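Long-range contacts in catalase-3 (PDB 4AJ9), which catalyses the breakdown of hydrogen peroxide to oxygen and water with a heme cofactor, probably protecting the cell from peroxide damage: residues C[187-192]-C[444-449]; C[289-295]-C[435-440]; C[550-555]-C[654-658]. All coordinates share one frame; numbering follows the deposited sequence.

Contacts 1 and 2 lie side by side, their centres 14 Å apart, while contact 3 stands alone, its centre 42 Å from that of contact 1 and 54 Å from that of contact 2. Along the chain contact 2 is nested inside the loop closed by contact 1; both tie the catalase family region to the following 435-499 region. They touch directly: His188 ND1 of contact 1 lies 2.9 Å from Thr294 O of contact 2, a probable hydrogen bond. Contact 3 opens only after contact 1 has closed and belongs to the C-terminal domain of long catalases, where it joins two helices beside a parallel sheet, away from the heme.

Contact 1: C[187-192]-C[444-449]; sequences LHTLFW and QPRLFF
Gln444 OE1 is approached by two groups: it accepts a hydrogen bond from Phe296 N, and His188 CE1 comes to 3.3 Å from it. The Gln444 amide stands almost perpendicular to the imidazole plane. Next to CE1 in the ring, His188 ND1 is hydrogen-bonded to Thr294 O, which limits the rotation of the imidazole. With the histidine so held, one ring face is laid against the backbone between Gln444 and Pro445, and Pro445 CD makes a CH-pi contact 4.3 Å from the His188 ring centroid. Pro445 CG reaches further back, to 3.6 Å from His188 CA, so the proline ring wedges close to the helix backbone. Here the two segments come nearest, with His188 CA and Pro445 CA 4.6 Å apart.

One turn on, the evidence is aromatic. Phe448 holds CG anti to the backbone N (chi1 170°), which sends its ring across to Trp192 in a face-to-face stack. The centroids of the Phe448 ring and the five-membered Trp192 ring are 3.8 Å apart with planes at 25°, and Phe448 CE1 lies over the middle of the indole. Phe448 CD2 meets Phe191 CB at 3.9 Å. Phe191 in turn presents the edge of its ring to Phe449, whose CD1 is 4.1 Å from Phe191 CE2.

Axes 8.9 Å apart and only 19° from parallel describe two short helices packed side by side. Helix 474-487 lies against this pair, its Ile487 meeting Leu187, Phe191 and Pro445 and its Leu484 meeting Phe191, while helix 174-182 receives Leu190 on Trp177 and Phe180.

Contact 2: C[289-295]-C[435-440]; sequences DLLDPTK and SATFDD
Two direct hydrogen bonds join Asp289 to Thr437 and Lys295 to Asp440. Asp289 OD2 accepts from Thr437 OG1 at 2.6 Å through its anti lone pair; the same oxygen forms a salt bridge with Arg37 of a second subunit, so this corner also belongs to the subunit interface. At the other end Lys295 NZ donates to Asp440 O at 2.8 Å, the donor tilted 18° from the carbonyl plane.

The charged pairing lies within 289-295. Lys295, its chain bent at chi2 and chi4, folds back so that NZ meets Asp292 OD2 at 2.8 Å from above the carboxylate plane. The other oxygen, Asp292 OD1, is gripped by Thr294 N and Thr294 OG1 from one face.

A water serves as a third link. It accepts from Asp289 N and donates both to Asp292 OD2 at 2.8 Å and to Thr437 O at 2.7 Å.

Packing centres on Phe438. Asp292 CB sits over the middle of its ring, 3.8 Å from the centroid, and the carboxylate is stacked 11° from the ring plane; Asp289 OD2 lies at the ring edge, 3.7 Å from Phe438 CE1. Leu291 O approaches Phe438 CZ to 3.4 Å. Replacing Asp292 by an alanine is likely to leave Lys295 without its charge partner, take one of the water's three partners and leave Thr294 N and OG1 without their shared acceptor.

Asp289 and Asp292 each open a type I beta turn and accept from the backbone N two residues on, giving two successive Asx turns; the side chain of Pro293, which follows the second Asp, lies close to a bound heme, beside its pocket.

Contact 3: C[550-555]-C[654-658]; sequences ALKEQL and QDEVI
Leu551 and Gln654, with Ile658 one turn further on, join two helices of the class I glutamine amidotransferase-like fold that closes long catalases, an alpha/beta domain built on a parallel sheet. Helix 544-557 connects strands 533-537 and 561-566, and helix 654-667 follows strand 649-652. The axes of the two short segments pass 10.8 Å apart, wide enough that side chains, not backbones, fill the interval.

Gln654 spans it by stretching out: CG is anti to the backbone N (chi1 172°) and the chain beyond is extended. This carries the amide to the first turn of the partner segment, where OE1 is 3.8 Å from Leu551 N and 3.9 Å from Ala550 CB, both distances being packing contacts. Gln554 does the reverse. Although its CB points toward the other helix, a bend at chi2 (-54°) turns the amide away, and Gln554 OE1 is hydrogen-bonded to Lys557 NZ. The aliphatic part stays behind, with Gln554 CG 3.9 Å from Gln654 NE2; the two amide planes are nearly parallel where the chains cross.

Ile658 splits its branches between partners. With CG1 anti to the carbonyl carbon (chi1 -67°), CD1 reaches Gln554 CB at 3.6 Å, while CG2 faces Leu555 CD2 at 4.0 Å. Beneath, Leu551 and Leu555 rest on Val536 and Val534 of strand 533-537, and Val657 on Ala628 and Val630 of strand 627-630. The tightest carbon pair is Leu551 CD1 against Ile658 CG1, at 3.5 Å.

Contact 1: C[187-192]-C[444-449]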
loop_
_atom_site.group_PDB
_atom_site.type_symbol
_atom_site.label_atom_id
_atom_site.label_comp_id
_atom_site.label_asym_id
_atom_site.label_seq_id
_atom_site.Cartn_x
_atom_site.Cartn_y
_atom_site.Cartn_z
ATOM N N LEU C 187 19.075 -15.349 28.670
ATOM C CA LEU C 187 20.104 -16.387 28.766
ATOM C C LEU C 187 19.550 -17.794 28.574
ATOM O O LEU C 187 20.259 -18.702 28.110
ATOM C CB LEU C 187 20.867 -16.282 30.087
ATOM C CG LEU C 187 21.706 -15.010 30.195
ATOM C CD1 LEU C 187 22.150 -14.791 31.631
ATOM C CD2 LEU C 187 22.908 -15.048 29.240
ATOM N N HIS C 188 18.285 -17.993 28.912
ATOM C CA HIS C 188 17.744 -19.347 28.849
ATOM C C HIS C 188 17.577 -19.763 27.398
ATOM O O HIS C 188 18.141 -20.771 26.961
ATOM C CB HIS C 188 16.436 -19.490 29.644
ATOM C CG HIS C 188 16.021 -20.916 29.873
ATOM N ND1 HIS C 188 14.842 -21.259 30.504
ATOM C CD2 HIS C 188 16.626 -22.085 29.548
ATOM C CE1 HIS C 188 14.739 -22.576 30.552
ATOM N NE2 HIS C 188 15.806 -23.102 29.975
ATOM N N THR C 189 16.822 -18.980 26.638
ATOM C CA THR C 189 16.646 -19.287 25.230
ATOM C C THR C 189 17.999 -19.323 24.528
ATOM O O THR C 189 18.217 -20.135 23.634
ATOM C CB THR C 189 15.688 -18.286 24.538
ATOM O OG1 THR C 189 14.420 -18.321 25.196
ATOM C CG2 THR C 189 15.481 -18.656 23.065
ATOM N N LEU C 190 18.926 -18.466 24.954
ATOM C CA LEU C 190 20.255 -18.464 24.363
ATOM C C LEU C 190 20.918 -19.851 24.469
ATOM O O LEU C 190 21.420 -20.384 23.480
ATOM C CB LEU C 190 21.128 -17.378 25.001
ATOM C CG LEU C 190 22.565 -17.246 24.485
ATOM C CD1 LEU C 190 22.620 -16.899 22.984
ATOM C CD2 LEU C 190 23.311 -16.216 25.317
ATOM N N PHE C 191 20.906 -20.439 25.662
ATOM C CA PHE C 191 21.494 -21.767 25.870
ATOM C C PHE C 191 20.865 -22.820 24.952
ATOM O O PHE C 191 21.559 -23.674 24.394
ATOM C CB PHE C 191 21.383 -22.186 27.347
ATOM C CG PHE C 191 22.575 -21.798 28.181
ATOM C CD1 PHE C 191 23.007 -20.482 28.229
ATOM C CD2 PHE C 191 23.286 -22.756 28.886
ATOM C CE1 PHE C 191 24.114 -20.131 28.976
ATOM C CE2 PHE C 191 24.396 -22.409 29.634
ATOM C CZ PHE C 191 24.812 -21.096 29.676
ATOM N N TRP C 192 19.547 -22.764 24.796
ATOM C CA TRP C 192 18.866 -23.679 23.890
ATOM C C TRP C 192 19.322 -23.449 22.443
ATOM O O TRP C 192 19.521 -24.402 21.682
ATOM C CB TRP C 192 17.348 -23.497 23.966
ATOM C CG TRP C 192 16.665 -24.147 25.168
ATOM C CD1 TRP C 192 16.521 -23.609 26.417
ATOM C CD2 TRP C 192 16.011 -25.433 25.209
ATOM N NE1 TRP C 192 15.827 -24.479 27.231
ATOM C CE2 TRP C 192 15.501 -25.600 26.516
ATOM C CE3 TRP C 192 15.797 -26.445 24.268
ATOM C CZ2 TRP C 192 14.803 -26.743 26.910
ATOM C CZ3 TRP C 192 15.112 -27.589 24.663
ATOM C CH2 TRP C 192 14.615 -27.723 25.974
ATOM N N GLN C 444 16.993 -21.809 35.522
ATOM C CA GLN C 444 16.633 -22.748 34.469
ATOM C C GLN C 444 17.677 -22.929 33.369
ATOM O O GLN C 444 17.840 -24.030 32.858
ATOM C CB GLN C 444 15.227 -22.491 33.925
ATOM C CG GLN C 444 14.178 -22.896 34.927
ATOM C CD GLN C 444 12.855 -23.218 34.291
ATOM O OE1 GLN C 444 12.660 -23.017 33.082
ATOM N NE2 GLN C 444 11.928 -23.704 35.097
ATOM N N PRO C 445 18.388 -21.856 33.000
ATOM C CA PRO C 445 19.516 -22.119 32.102
ATOM C C PRO C 445 20.444 -23.162 32.711
ATOM O O PRO C 445 20.888 -24.072 32.009
ATOM C CB PRO C 445 20.207 -20.763 32.008
ATOM C CG PRO C 445 19.087 -19.779 32.158
ATOM C CD PRO C 445 18.145 -20.410 33.173
ATOM N N ARG C 446 20.725 -23.041 34.006
ATOM C CA ARG C 446 21.510 -24.066 34.692
ATOM C C ARG C 446 20.841 -25.444 34.626
ATOM O O ARG C 446 21.484 -26.434 34.288
ATOM C CB ARG C 446 21.791 -23.666 36.140
ATOM C CG ARG C 446 22.612 -24.698 36.905
ATOM C CD ARG C 446 23.941 -24.977 36.223
ATOM N NE ARG C 446 24.727 -25.932 37.001
ATOM C CZ ARG C 446 25.606 -25.588 37.937
ATOM N NH1 ARG C 446 25.839 -24.304 38.195
ATOM N NH2 ARG C 446 26.269 -26.532 38.601
ATOM N N LEU C 447 19.546 -25.501 34.928
ATOM C CA LEU C 447 18.792 -26.745 34.820
ATOM C C LEU C 447 18.962 -27.398 33.447
ATOM O O LEU C 447 19.138 -28.615 33.336
ATOM C CB LEU C 447 17.303 -26.488 35.100
ATOM C CG LEU C 447 16.333 -27.665 34.966
ATOM C CD1 LEU C 447 16.618 -28.745 36.009
ATOM C CD2 LEU C 447 14.878 -27.196 35.074
ATOM N N PHE C 448 18.888 -26.585 32.397
ATOM C CA PHE C 448 18.974 -27.101 31.039
ATOM C C PHE C 448 20.370 -27.648 30.748
ATOM O O PHE C 448 20.524 -28.774 30.271
ATOM C CB PHE C 448 18.589 -26.010 30.036
ATOM C CG PHE C 448 18.866 -26.373 28.613
ATOM C CD1 PHE C 448 18.033 -27.254 27.934
ATOM C CD2 PHE C 448 19.947 -25.811 27.942
ATOM C CE1 PHE C 448 18.282 -27.587 26.615
ATOM C CE2 PHE C 448 20.204 -26.134 26.624
ATOM C CZ PHE C 448 19.378 -27.025 25.957
ATOM N N PHE C 449 21.387 -26.858 31.061
ATOM C CA PHE C 449 22.761 -27.292 30.857
ATOM C C PHE C 449 23.066 -28.594 31.628
ATOM O O PHE C 449 23.681 -29.519 31.083
ATOM C CB PHE C 449 23.734 -26.179 31.242
ATOM C CG PHE C 449 25.168 -26.516 30.958
ATOM C CD1 PHE C 449 25.703 -26.319 29.703
ATOM C CD2 PHE C 449 25.979 -27.048 31.952
ATOM C CE1 PHE C 449 27.031 -26.641 29.434
ATOM C CE2 PHE C 449 27.304 -27.371 31.692
ATOM C CZ PHE C 449 27.829 -27.167 30.434
#

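Contact 2: C[289-295]-C[435-440]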
loop_
_atom_site.group_PDB
_atom_site.type_symbol
_atom_site.label_atom_id
_atom_site.label_comp_id
_atom_site.label_asym_id
_atom_site.label_seq_id
_atom_site.Cartn_x
_atom_site.Cartn_y
_atom_site.Cartn_z
ATOM N N ASP C 289 6.875 -18.707 38.010
ATOM C CA ASP C 289 5.530 -18.248 37.687
ATOM C C ASP C 289 5.166 -18.723 36.284
ATOM O O ASP C 289 5.875 -18.428 35.319
ATOM C CB ASP C 289 5.495 -16.717 37.764
ATOM C CG ASP C 289 4.085 -16.152 37.727
ATOM O OD1 ASP C 289 3.209 -16.747 37.068
ATOM O OD2 ASP C 289 3.865 -15.096 38.361
ATOM N N LEU C 290 4.065 -19.462 36.162
ATOM C CA LEU C 290 3.691 -20.033 34.864
ATOM C C LEU C 290 3.258 -18.985 33.830
ATOM O O LEU C 290 3.003 -19.313 32.670
ATOM C CB LEU C 290 2.649 -21.149 35.025
ATOM C CG LEU C 290 3.287 -22.531 35.188
ATOM C CD1 LEU C 290 2.330 -23.545 35.838
ATOM C CD2 LEU C 290 3.775 -23.025 33.834
ATOM N N LEU C 291 3.206 -17.725 34.243
ATOM C CA LEU C 291 2.944 -16.633 33.312
ATOM C C LEU C 291 4.255 -16.150 32.675
ATOM O O LEU C 291 4.244 -15.296 31.796
ATOM C CB LEU C 291 2.248 -15.467 34.019
ATOM C CG LEU C 291 0.868 -15.698 34.644
ATOM C CD1 LEU C 291 0.382 -14.406 35.308
ATOM C CD2 LEU C 291 -0.148 -16.189 33.619
ATOM N N ASP C 292 5.371 -16.724 33.119
ATOM C CA ASP C 292 6.710 -16.327 32.700
ATOM C C ASP C 292 7.194 -17.211 31.546
ATOM O O ASP C 292 7.522 -18.381 31.748
ATOM C CB ASP C 292 7.678 -16.445 33.891
ATOM C CG ASP C 292 9.090 -15.978 33.568
ATOM O OD1 ASP C 292 9.436 -15.812 32.372
ATOM O OD2 ASP C 292 9.875 -15.793 34.528
ATOM N N PRO C 293 7.282 -16.633 30.337
ATOM C CA PRO C 293 7.638 -17.381 29.126
ATOM C C PRO C 293 9.124 -17.729 29.038
ATOM O O PRO C 293 9.546 -18.375 28.064
ATOM C CB PRO C 293 7.262 -16.403 28.004
ATOM C CG PRO C 293 7.510 -15.058 28.610
ATOM C CD PRO C 293 7.121 -15.193 30.072
ATOM N N THR C 294 9.914 -17.298 30.019
ATOM C CA THR C 294 11.327 -17.656 30.037
ATOM C C THR C 294 11.544 -18.941 30.823
ATOM O O THR C 294 12.680 -19.343 31.041
ATOM C CB THR C 294 12.219 -16.527 30.646
ATOM O OG1 THR C 294 11.921 -16.367 32.040
ATOM C CG2 THR C 294 11.979 -15.183 29.916
ATOM N N LYS C 295 10.453 -19.573 31.251
ATOM C CA LYS C 295 10.532 -20.786 32.057
ATOM C C LYS C 295 9.734 -21.897 31.388
ATOM O O LYS C 295 8.706 -21.631 30.766
ATOM C CB LYS C 295 9.955 -20.547 33.455
ATOM C CG LYS C 295 10.484 -19.319 34.195
ATOM C CD LYS C 295 11.817 -19.591 34.863
ATOM C CE LYS C 295 12.249 -18.409 35.735
ATOM N NZ LYS C 295 12.284 -17.127 34.977
ATOM N N SER C 435 5.969 -8.593 37.550
ATOM C CA SER C 435 5.906 -9.304 38.818
ATOM C C SER C 435 7.293 -9.729 39.288
ATOM O O SER C 435 8.085 -10.246 38.502
ATOM C CB SER C 435 5.041 -10.551 38.655
ATOM O OG SER C 435 4.907 -11.233 39.884
ATOM N N ALA C 436 7.576 -9.530 40.571
ATOM C CA ALA C 436 8.842 -9.967 41.145
ATOM C C ALA C 436 9.020 -11.481 40.981
ATOM O O ALA C 436 10.138 -11.986 41.059
ATOM C CB ALA C 436 8.944 -9.562 42.612
ATOM N N THR C 437 7.920 -12.195 40.737
ATOM C CA THR C 437 7.972 -13.645 40.530
ATOM C C THR C 437 8.745 -14.010 39.260
ATOM O O THR C 437 9.071 -15.178 39.040
ATOM C CB THR C 437 6.555 -14.284 40.450
ATOM O OG1 THR C 437 5.802 -13.689 39.379
ATOM C CG2 THR C 437 5.798 -14.100 41.758
ATOM N N PHE C 438 9.027 -13.004 38.432
ATOM C CA PHE C 438 9.701 -13.192 37.150
ATOM C C PHE C 438 11.220 -13.033 37.299
ATOM O O PHE C 438 11.959 -13.213 36.334
ATOM C CB PHE C 438 9.181 -12.157 36.124
ATOM C CG PHE C 438 7.874 -12.537 35.443
ATOM C CD1 PHE C 438 6.836 -13.136 36.150
ATOM C CD2 PHE C 438 7.684 -12.273 34.089
ATOM C CE1 PHE C 438 5.641 -13.476 35.518
ATOM C CE2 PHE C 438 6.494 -12.609 33.450
ATOM C CZ PHE C 438 5.468 -13.211 34.159
ATOM N N ASP C 439 11.679 -12.718 38.514
ATOM C CA ASP C 439 13.050 -12.243 38.750
ATOM C C ASP C 439 14.223 -13.202 38.473
ATOM O O ASP C 439 15.350 -12.745 38.270
ATOM C CB ASP C 439 13.188 -11.702 40.181
ATOM C CG ASP C 439 12.602 -10.309 40.343
ATOM O OD1 ASP C 439 12.157 -9.734 39.329
ATOM O OD2 ASP C 439 12.604 -9.785 41.482
ATOM N N ASP C 440 13.981 -14.509 38.486
ATOM C CA ASP C 440 15.078 -15.482 38.403
ATOM C C ASP C 440 15.445 -15.822 36.958
ATOM O O ASP C 440 14.673 -16.461 36.255
ATOM C CB ASP C 440 14.722 -16.757 39.179
ATOM C CG ASP C 440 15.850 -17.785 39.189
ATOM O OD1 ASP C 440 16.580 -17.909 38.181
ATOM O OD2 ASP C 440 16.000 -18.485 40.212
HETATM O O HOH W 1 8.930 -16.915 36.950
#

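Contact 3: C[550-555]-C[654-658]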
loop_
_atom_site.group_PDB
_atom_site.type_symbol
_atom_site.label_atom_id
_atom_site.label_comp_id
_atom_site.label_asym_id
_atom_site.label_seq_id
_atom_site.Cartn_x
_atom_site.Cartn_y
_atom_site.Cartn_z
ATOM N N ALA C 550 23.756 -52.442 -6.384
ATOM C CA ALA C 550 23.224 -53.492 -5.511
ATOM C C ALA C 550 23.117 -52.990 -4.074
ATOM O O ALA C 550 22.104 -53.196 -3.394
ATOM C CB ALA C 550 24.105 -54.730 -5.573
ATOM N N LEU C 551 24.178 -52.334 -3.619
ATOM C CA LEU C 551 24.209 -51.743 -2.294
ATOM C C LEU C 551 23.012 -50.813 -2.134
ATOM O O LEU C 551 22.299 -50.849 -1.125
ATOM C CB LEU C 551 25.523 -50.983 -2.104
ATOM C CG LEU C 551 25.732 -50.218 -0.805
ATOM C CD1 LEU C 551 25.791 -51.172 0.370
ATOM C CD2 LEU C 551 27.003 -49.396 -0.889
ATOM N N LYS C 552 22.783 -50.004 -3.162
ATOM C CA LYS C 552 21.705 -49.030 -3.166
ATOM C C LYS C 552 20.346 -49.690 -3.011
ATOM O O LYS C 552 19.528 -49.261 -2.195
ATOM C CB LYS C 552 21.743 -48.220 -4.460
ATOM C CG LYS C 552 20.619 -47.208 -4.599
ATOM C CD LYS C 552 20.821 -46.359 -5.845
ATOM C CE LYS C 552 19.728 -45.321 -5.997
ATOM N NZ LYS C 552 19.903 -44.529 -7.243
ATOM N N GLU C 553 20.103 -50.733 -3.796
ATOM C CA GLU C 553 18.802 -51.387 -3.785
ATOM C C GLU C 553 18.474 -51.995 -2.427
ATOM O O GLU C 553 17.327 -51.960 -1.996
ATOM C CB GLU C 553 18.697 -52.433 -4.897
ATOM C CG GLU C 553 18.676 -51.824 -6.290
ATOM C CD GLU C 553 18.389 -52.840 -7.377
ATOM O OE1 GLU C 553 18.233 -54.036 -7.045
ATOM O OE2 GLU C 553 18.318 -52.439 -8.561
ATOM N N GLN C 554 19.480 -52.543 -1.754
ATOM C CA GLN C 554 19.272 -53.099 -0.421
ATOM C C GLN C 554 18.971 -51.989 0.576
ATOM O O GLN C 554 18.013 -52.081 1.351
ATOM C CB GLN C 554 20.489 -53.905 0.039
ATOM C CG GLN C 554 20.766 -55.139 -0.801
ATOM C CD GLN C 554 19.560 -56.057 -0.913
ATOM O OE1 GLN C 554 18.966 -56.455 0.093
ATOM N NE2 GLN C 554 19.190 -56.393 -2.144
ATOM N N LEU C 555 19.793 -50.943 0.560
ATOM C CA LEU C 555 19.583 -49.811 1.452
ATOM C C LEU C 555 18.168 -49.259 1.269
ATOM O O LEU C 555 17.442 -49.049 2.245
ATOM C CB LEU C 555 20.644 -48.733 1.229
ATOM C CG LEU C 555 22.040 -49.099 1.727
ATOM C CD1 LEU C 555 23.098 -48.126 1.212
ATOM C CD2 LEU C 555 22.058 -49.160 3.260
ATOM N N GLN C 654 29.478 -56.461 1.720
ATOM C CA GLN C 654 28.285 -55.641 1.513
ATOM C C GLN C 654 27.241 -55.867 2.601
ATOM O O GLN C 654 26.709 -54.915 3.165
ATOM C CB GLN C 654 27.671 -55.897 0.135
ATOM C CG GLN C 654 26.322 -55.218 -0.071
ATOM C CD GLN C 654 25.781 -55.390 -1.479
ATOM O OE1 GLN C 654 26.461 -55.086 -2.461
ATOM N NE2 GLN C 654 24.549 -55.877 -1.585
ATOM N N ASP C 655 26.958 -57.131 2.899
ATOM C CA ASP C 655 25.959 -57.463 3.907
ATOM C C ASP C 655 26.250 -56.811 5.257
ATOM O O ASP C 655 25.351 -56.240 5.872
ATOM C CB ASP C 655 25.815 -58.984 4.058
ATOM C CG ASP C 655 27.153 -59.704 4.040
ATOM O OD1 ASP C 655 27.779 -59.837 5.116
ATOM O OD2 ASP C 655 27.578 -60.136 2.947
ATOM N N GLU C 656 27.500 -56.896 5.713
ATOM C CA GLU C 656 27.867 -56.362 7.024
ATOM C C GLU C 656 27.763 -54.843 7.054
ATOM O O GLU C 656 27.252 -54.268 8.010
ATOM C CB GLU C 656 29.297 -56.753 7.410
ATOM C CG GLU C 656 29.746 -58.124 6.943
ATOM C CD GLU C 656 31.253 -58.292 7.044
ATOM O OE1 GLU C 656 31.853 -57.735 7.992
ATOM O OE2 GLU C 656 31.839 -58.964 6.167
ATOM N N VAL C 657 28.283 -54.204 6.009
ATOM C CA VAL C 657 28.276 -52.748 5.888
ATOM C C VAL C 657 26.863 -52.181 5.955
ATOM O O VAL C 657 26.608 -51.193 6.653
ATOM C CB VAL C 657 28.933 -52.313 4.564
ATOM C CG1 VAL C 657 28.616 -50.856 4.252
ATOM C CG2 VAL C 657 30.428 -52.555 4.620
ATOM N N ILE C 658 25.951 -52.801 5.215
ATOM C CA ILE C 658 24.550 -52.397 5.227
ATOM C C ILE C 658 23.985 -52.489 6.641
ATOM O O ILE C 658 23.379 -51.536 7.144
ATOM C CB ILE C 658 23.719 -53.261 4.259
ATOM C CG1 ILE C 658 24.130 -52.975 2.811
ATOM C CG2 ILE C 658 22.238 -53.021 4.460
ATOM C CD1 ILE C 658 23.656 -54.014 1.810
#